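Local atomic coordinates of Alpha/beta hydrolase fold protein (Chitinophaga pinensis, PDB entry 4PW0), a protein that is probably a serine-type hydrolase of the alpha/beta hydrolase fold, its substrate being unknown. Residues 124-136 against 271-283. Residues are numbered along the deposited sequence; the frame is centred on the assembly and turned at random.
Sequences PDMIRKIIIVGAA and LFVSQTEYFLDSY
Lys129 reaches the C-terminal end of helix 269-282, where its NZ binds two helix carbonyls and an oxygen of the chain's terminal carboxylate. From Lys129 NZ the bond to Tyr283 O (2.7 Å) arrives on a lone pair, that to Phe279 O (2.8 Å) lies in the carbonyl plane, and that to Leu280 O (3.0 Å) comes from above the plane; Phe279 O also takes the N-H of Tyr283. An extended chain beyond CG carries the ammonium there, CD passing over one face of the Phe279 ring. Such a cation would be expected to offset both the partial negative charge of the helix end and the carboxylate. The helix lies nearly antiparallel (163°) to the inner strand 129-133, as part of the layered alpha/beta hydrolase fold, while helix 111-122 packs on the other face of the sheet. Further along, Ile131 points toward the helix, CG1 resting 3.9 Å from Phe279 CE2 and CD1 4.0 Å from Leu280 CD2. Ile131 CG2, anti to the backbone N, instead meets the Phe272 ring at the edge, 4.0 Å from Phe272 CZ. Beside the lysine, Arg128 is salt-bridged to Asp105 and gives Leu280 O a weak bond from NH2.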
# COMPACT_ATOMS: atom_id res chain seq x y z
N PRO A 124 -13.02 -11.93 -18.47
CA PRO A 124 -12.94 -10.59 -17.91
C PRO A 124 -14.25 -10.00 -17.45
O PRO A 124 -14.30 -9.28 -16.45
CB PRO A 124 -12.36 -9.75 -19.05
CG PRO A 124 -12.66 -10.53 -20.28
CD PRO A 124 -12.54 -11.96 -19.87
N ASP A 125 -15.35 -10.27 -18.17
CA ASP A 125 -16.60 -9.63 -17.87
C ASP A 125 -17.32 -10.19 -16.64
O ASP A 125 -18.29 -9.57 -16.16
CB ASP A 125 -17.51 -9.71 -19.10
CG ASP A 125 -16.97 -8.92 -20.29
OD1 ASP A 125 -16.07 -8.06 -20.13
OD2 ASP A 125 -17.49 -9.15 -21.41
N MSE A 126 -16.84 -11.32 -16.10
CA MSE A 126 -17.42 -11.86 -14.88
C MSE A 126 -16.78 -11.32 -13.61
O MSE A 126 -17.33 -11.48 -12.54
CB MSE A 126 -17.25 -13.39 -14.87
CG MSE A 126 -18.14 -13.96 -15.99
SE MSE A 126 -18.01 -15.94 -16.06
CE MSE A 126 -19.23 -15.93 -14.66
N ILE A 127 -15.63 -10.64 -13.75
CA ILE A 127 -14.87 -10.13 -12.59
C ILE A 127 -14.94 -8.59 -12.57
O ILE A 127 -14.75 -7.94 -13.62
CB ILE A 127 -13.41 -10.61 -12.67
CG1 ILE A 127 -13.36 -12.13 -12.44
CG2 ILE A 127 -12.54 -9.90 -11.63
CD1 ILE A 127 -12.02 -12.75 -12.70
N ARG A 128 -15.18 -8.03 -11.39
CA ARG A 128 -15.12 -6.61 -11.20
C ARG A 128 -13.72 -6.18 -10.71
O ARG A 128 -12.95 -5.60 -11.49
CB ARG A 128 -16.23 -6.17 -10.27
CG ARG A 128 -16.30 -4.67 -10.15
CD ARG A 128 -17.30 -4.16 -9.12
NE ARG A 128 -16.93 -4.54 -7.77
CZ ARG A 128 -17.22 -3.84 -6.67
NH1 ARG A 128 -17.93 -2.70 -6.75
NH2 ARG A 128 -16.78 -4.27 -5.48
N LYS A 129 -13.39 -6.48 -9.44
CA LYS A 129 -12.07 -6.11 -8.90
C LYS A 129 -11.32 -7.36 -8.48
O LYS A 129 -11.92 -8.40 -8.16
CB LYS A 129 -12.25 -5.20 -7.68
CG LYS A 129 -12.96 -3.88 -8.01
CD LYS A 129 -13.04 -2.94 -6.81
CE LYS A 129 -13.87 -1.74 -7.05
NZ LYS A 129 -13.98 -0.77 -5.97
N ILE A 130 -10.00 -7.21 -8.44
CA ILE A 130 -9.09 -8.33 -8.18
C ILE A 130 -8.13 -7.98 -7.04
O ILE A 130 -7.53 -6.91 -7.05
CB ILE A 130 -8.25 -8.63 -9.44
CG1 ILE A 130 -9.16 -8.89 -10.64
CG2 ILE A 130 -7.24 -9.73 -9.23
CD1 ILE A 130 -8.38 -9.01 -11.94
N ILE A 131 -7.96 -8.92 -6.10
CA ILE A 131 -6.92 -8.83 -5.07
C ILE A 131 -5.98 -10.02 -5.26
O ILE A 131 -6.44 -11.15 -5.34
CB ILE A 131 -7.52 -8.85 -3.66
CG1 ILE A 131 -8.54 -7.73 -3.49
CG2 ILE A 131 -6.41 -8.77 -2.62
CD1 ILE A 131 -9.62 -8.07 -2.49
N ILE A 132 -4.67 -9.74 -5.32
CA ILE A 132 -3.62 -10.74 -5.47
C ILE A 132 -2.72 -10.62 -4.25
O ILE A 132 -2.17 -9.55 -4.01
CB ILE A 132 -2.80 -10.55 -6.75
CG1 ILE A 132 -3.67 -10.68 -7.98
CG2 ILE A 132 -1.63 -11.53 -6.78
CD1 ILE A 132 -2.99 -10.29 -9.26
N VAL A 133 -2.57 -11.72 -3.52
CA VAL A 133 -1.70 -11.75 -2.33
C VAL A 133 -0.64 -12.81 -2.54
O VAL A 133 -0.96 -13.94 -2.90
CB VAL A 133 -2.48 -12.08 -1.05
CG1 VAL A 133 -1.57 -12.03 0.16
CG2 VAL A 133 -3.69 -11.16 -0.91
N GLY A 134 0.63 -12.46 -2.32
CA GLY A 134 1.66 -13.48 -2.30
C GLY A 134 1.79 -14.27 -3.58
O GLY A 134 1.88 -15.52 -3.53
N ALA A 135 1.81 -13.61 -4.73
CA ALA A 135 1.88 -14.33 -6.00
C ALA A 135 2.84 -13.66 -6.98
O ALA A 135 3.77 -12.95 -6.56
CB ALA A 135 0.49 -14.56 -6.56
N ALA A 136 2.67 -13.96 -8.28
CA ALA A 136 3.69 -13.59 -9.27
C ALA A 136 3.06 -13.82 -10.63
O ALA A 136 2.14 -14.63 -10.76
CB ALA A 136 4.95 -14.44 -9.12
N LEU A 271 -4.48 -4.80 9.01
CA LEU A 271 -4.02 -3.87 7.99
C LEU A 271 -4.60 -4.31 6.61
O LEU A 271 -5.11 -3.51 5.84
CB LEU A 271 -2.50 -3.87 7.95
CG LEU A 271 -1.80 -3.08 6.87
CD1 LEU A 271 -2.15 -1.61 6.90
CD2 LEU A 271 -0.28 -3.29 6.96
N PHE A 272 -4.46 -5.61 6.34
CA PHE A 272 -4.98 -6.14 5.07
C PHE A 272 -6.47 -5.88 4.91
O PHE A 272 -6.92 -5.45 3.85
CB PHE A 272 -4.68 -7.63 4.96
CG PHE A 272 -5.23 -8.25 3.72
CD1 PHE A 272 -4.60 -8.08 2.51
CD2 PHE A 272 -6.42 -8.98 3.75
CE1 PHE A 272 -5.11 -8.62 1.36
CE2 PHE A 272 -6.94 -9.51 2.58
CZ PHE A 272 -6.30 -9.35 1.38
N VAL A 273 -7.25 -6.18 5.96
CA VAL A 273 -8.70 -5.94 5.89
C VAL A 273 -8.99 -4.47 5.65
O VAL A 273 -9.82 -4.11 4.81
CB VAL A 273 -9.40 -6.45 7.14
CG1 VAL A 273 -10.83 -5.95 7.19
CG2 VAL A 273 -9.35 -7.96 7.20
N SER A 274 -8.30 -3.58 6.38
CA SER A 274 -8.54 -2.15 6.22
C SER A 274 -8.29 -1.68 4.79
O SER A 274 -9.10 -0.96 4.17
CB SER A 274 -7.69 -1.37 7.17
OG SER A 274 -7.89 0.02 6.98
N GLN A 275 -7.18 -2.14 4.25
CA GLN A 275 -6.83 -1.75 2.88
C GLN A 275 -7.78 -2.33 1.84
O GLN A 275 -8.19 -1.60 0.89
CB GLN A 275 -5.40 -2.16 2.57
CG GLN A 275 -4.40 -1.39 3.37
CD GLN A 275 -2.99 -1.65 2.90
OE1 GLN A 275 -2.68 -2.68 2.36
NE2 GLN A 275 -2.11 -0.65 3.18
N THR A 276 -8.09 -3.62 2.00
CA THR A 276 -8.93 -4.36 1.05
C THR A 276 -10.39 -3.89 1.07
O THR A 276 -11.04 -3.79 0.01
CB THR A 276 -8.86 -5.89 1.35
OG1 THR A 276 -7.51 -6.31 1.23
CG2 THR A 276 -9.68 -6.68 0.35
N GLU A 277 -10.89 -3.59 2.27
CA GLU A 277 -12.25 -3.10 2.37
C GLU A 277 -12.40 -1.77 1.64
O GLU A 277 -13.40 -1.57 0.90
CB GLU A 277 -12.61 -2.98 3.86
CG GLU A 277 -13.91 -2.36 4.19
CD GLU A 277 -14.04 -2.44 5.70
OE1 GLU A 277 -13.11 -1.96 6.41
OE2 GLU A 277 -15.02 -3.04 6.17
N TYR A 278 -11.46 -0.84 1.79
CA TYR A 278 -11.51 0.36 1.03
C TYR A 278 -11.47 0.11 -0.48
O TYR A 278 -12.23 0.69 -1.29
CB TYR A 278 -10.42 1.39 1.45
CG TYR A 278 -10.52 2.65 0.66
CD1 TYR A 278 -11.40 3.68 1.06
CD2 TYR A 278 -9.86 2.81 -0.54
CE1 TYR A 278 -11.54 4.79 0.27
CE2 TYR A 278 -10.05 3.92 -1.35
CZ TYR A 278 -10.90 4.91 -0.91
OH TYR A 278 -11.12 6.01 -1.74
N PHE A 279 -10.51 -0.72 -0.88
CA PHE A 279 -10.36 -1.03 -2.28
C PHE A 279 -11.68 -1.54 -2.88
O PHE A 279 -12.11 -1.05 -3.90
CB PHE A 279 -9.24 -2.06 -2.45
CG PHE A 279 -9.12 -2.62 -3.84
CD1 PHE A 279 -8.62 -1.84 -4.88
CD2 PHE A 279 -9.48 -3.92 -4.12
CE1 PHE A 279 -8.49 -2.36 -6.16
CE2 PHE A 279 -9.34 -4.46 -5.39
CZ PHE A 279 -8.85 -3.67 -6.40
N LEU A 280 -12.29 -2.51 -2.23
CA LEU A 280 -13.53 -3.09 -2.77
C LEU A 280 -14.71 -2.13 -2.71
O LEU A 280 -15.48 -2.08 -3.69
CB LEU A 280 -13.87 -4.37 -2.05
CG LEU A 280 -12.89 -5.51 -2.25
CD1 LEU A 280 -13.31 -6.68 -1.41
CD2 LEU A 280 -12.76 -5.92 -3.72
N ASP A 281 -14.82 -1.36 -1.63
CA ASP A 281 -16.01 -0.53 -1.49
C ASP A 281 -15.91 0.77 -2.23
O ASP A 281 -16.95 1.30 -2.66
CB ASP A 281 -16.33 -0.34 -0.01
CG ASP A 281 -16.78 -1.62 0.64
OD1 ASP A 281 -17.22 -2.53 -0.10
OD2 ASP A 281 -16.68 -1.74 1.87
N SER A 282 -14.68 1.28 -2.44
CA SER A 282 -14.53 2.65 -2.88
C SER A 282 -13.61 2.96 -4.03
O SER A 282 -13.79 3.99 -4.68
CB SER A 282 -14.12 3.48 -1.66
OG SER A 282 -15.10 3.50 -0.64
N TYR A 283 -12.58 2.15 -4.28
CA TYR A 283 -11.62 2.54 -5.30
C TYR A 283 -12.21 2.47 -6.71
O TYR A 283 -12.83 1.43 -7.06
CB TYR A 283 -10.36 1.66 -5.21
CG TYR A 283 -9.37 2.02 -6.27
CD1 TYR A 283 -8.62 3.18 -6.20
CD2 TYR A 283 -9.19 1.19 -7.39
CE1 TYR A 283 -7.77 3.53 -7.22
CE2 TYR A 283 -8.32 1.53 -8.41
CZ TYR A 283 -7.62 2.71 -8.34
OH TYR A 283 -6.78 3.12 -9.35
OXT TYR A 283 -12.06 3.41 -7.53
O HOH W 1 -18.31 -1.26 -4.30
O HOH W 2 -18.50 -3.09 -2.97
O HOH W 3 -16.49 0.63 -5.90